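Local coordinates for 7,8-dihydro-6-hydroxymethylpterin pyrophosphokinase-dihydropteroate synthase (Plasmodium falciparum, PDB 6JWS), which probably makes the folate precursor 7,8-dihydropteroate in two steps, pyrophosphorylating 6-hydroxymethyl-7,8-dihydropterin with ATP and then coupling it to 4-aminobenzoate, at residues 653-656 against 662-665. The protein carries 1 engineered substitution. Numbering follows the deposited sequence.
Sequences YMRK and LYQK
The guanidinium of R655 is the polar group to look at, because it reaches Y663 across the contact while being held from its own side of the loop. Its NH2 gives the phenol oxygen of Y663 a weak hydrogen bond, 3.4 Å from NH2 to OH and bent to 137° at the hydrogen. The two flat groups stand steeply to one another, their planes 77° apart, and R655 NE passes 4.0 Å from Y663 CE2, so this is no flat stack. Y653 helps hold the guanidinium in place: R655 NH1 donates to the Y653 carbonyl O at 3.1 Å, nearly in the guanidinium plane, and one guanidinium face lies on the Y653 ring, with R655 NH1 3.3 Å above the ring plane, over its centre. A bend at chi2 (-66°) folds the arginine chain back far enough to meet that carbonyl. F649 of the same loop stacks on the Y663 ring and also touches R655. Both touching residues are only partly exposed, and the side chain of Y663 is about 10 Å from the bound pteroic acid. In the TIM-barrel DHPS part, this surface contact ties the loop that follows helix 610-613 to the N-terminal turns of helix 657-680, which leads into barrel strand 684-687.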
loop_
_atom_site.group_PDB
_atom_site.type_symbol
_atom_site.label_atom_id
_atom_site.label_comp_id
_atom_site.label_asym_id
_atom_site.label_seq_id
_atom_site.Cartn_x
_atom_site.Cartn_y
_atom_site.Cartn_z
ATOM N N TYR B 653 -19.158 24.451 18.437
ATOM C CA TYR B 653 -18.988 25.842 18.824
ATOM C C TYR B 653 -17.819 26.440 18.042
ATOM O O TYR B 653 -16.933 25.705 17.607
ATOM C CB TYR B 653 -18.782 25.971 20.335
ATOM C CG TYR B 653 -17.617 25.213 20.921
ATOM C CD1 TYR B 653 -17.738 23.878 21.286
ATOM C CD2 TYR B 653 -16.408 25.848 21.170
ATOM C CE1 TYR B 653 -16.677 23.186 21.852
ATOM C CE2 TYR B 653 -15.337 25.174 21.740
ATOM C CZ TYR B 653 -15.476 23.840 22.083
ATOM O OH TYR B 653 -14.429 23.172 22.646
ATOM N N MET B 654 -17.829 27.771 17.889
ATOM C CA MET B 654 -16.818 28.487 17.123
ATOM C C MET B 654 -15.416 28.149 17.637
ATOM O O MET B 654 -15.126 28.263 18.831
ATOM C CB MET B 654 -17.031 30.006 17.165
ATOM C CG MET B 654 -16.122 30.762 16.203
ATOM S SD MET B 654 -16.312 30.208 14.480
ATOM C CE MET B 654 -17.544 31.372 13.899
ATOM N N ARG B 655 -14.552 27.720 16.711
ATOM C CA ARG B 655 -13.171 27.441 17.062
ATOM C C ARG B 655 -12.282 28.532 16.472
ATOM O O ARG B 655 -12.660 29.190 15.508
ATOM C CB ARG B 655 -12.759 26.042 16.588
ATOM C CG ARG B 655 -13.475 24.891 17.282
ATOM C CD ARG B 655 -13.163 24.727 18.762
ATOM N NE ARG B 655 -13.327 23.353 19.236
ATOM C CZ ARG B 655 -14.452 22.631 19.161
ATOM N NH1 ARG B 655 -15.543 23.138 18.605
ATOM N NH2 ARG B 655 -14.477 21.395 19.632
ATOM N N LYS B 656 -11.102 28.710 17.070
ATOM C CA LYS B 656 -10.073 29.572 16.507
ATOM C C LYS B 656 -9.529 28.953 15.218
ATOM O O LYS B 656 -9.644 27.744 15.011
ATOM C CB LYS B 656 -8.950 29.783 17.528
ATOM C CG LYS B 656 -9.205 30.868 18.569
ATOM C CD LYS B 656 -8.208 30.863 19.717
ATOM C CE LYS B 656 -6.801 31.244 19.301
ATOM N NZ LYS B 656 -5.882 31.344 20.461
ATOM N N LEU B 662 -5.843 22.399 12.962
ATOM C CA LEU B 662 -5.439 21.202 13.684
ATOM C C LEU B 662 -6.481 20.097 13.502
ATOM O O LEU B 662 -6.119 18.932 13.325
ATOM C CB LEU B 662 -5.277 21.560 15.165
ATOM C CG LEU B 662 -3.862 21.689 15.747
ATOM C CD1 LEU B 662 -2.752 21.759 14.704
ATOM C CD2 LEU B 662 -3.785 22.850 16.736
ATOM N N TYR B 663 -7.769 20.469 13.553
ATOM C CA TYR B 663 -8.849 19.514 13.346
ATOM C C TYR B 663 -8.789 18.945 11.924
ATOM O O TYR B 663 -8.944 17.738 11.727
ATOM C CB TYR B 663 -10.215 20.128 13.673
ATOM C CG TYR B 663 -10.545 20.136 15.145
ATOM C CD1 TYR B 663 -11.119 19.029 15.760
ATOM C CD2 TYR B 663 -10.258 21.239 15.937
ATOM C CE1 TYR B 663 -11.406 19.026 17.118
ATOM C CE2 TYR B 663 -10.536 21.251 17.296
ATOM C CZ TYR B 663 -11.113 20.140 17.891
ATOM O OH TYR B 663 -11.389 20.155 19.231
ATOM N N GLN B 664 -8.572 19.835 10.945
ATOM C CA GLN B 664 -8.421 19.458 9.552
ATOM C C GLN B 664 -7.298 18.430 9.427
ATOM O O GLN B 664 -7.495 17.380 8.824
ATOM C CB GLN B 664 -8.201 20.705 8.687
ATOM C CG GLN B 664 -8.244 20.437 7.183
ATOM C CD GLN B 664 -9.643 20.309 6.632
ATOM O OE1 GLN B 664 -10.609 20.128 7.367
ATOM N NE2 GLN B 664 -9.772 20.426 5.320
ATOM N N LYS B 665 -6.141 18.713 10.031
ATOM C CA LYS B 665 -5.003 17.814 9.936
ATOM C C LYS B 665 -5.355 16.463 10.557
ATOM O O LYS B 665 -4.985 15.408 10.032
ATOM C CB LYS B 665 -3.769 18.382 10.644
ATOM C CG LYS B 665 -3.170 19.639 10.031
ATOM C CD LYS B 665 -1.789 19.948 10.566
ATOM C CE LYS B 665 -1.506 21.430 10.661
ATOM N NZ LYS B 665 -0.089 21.698 11.020
#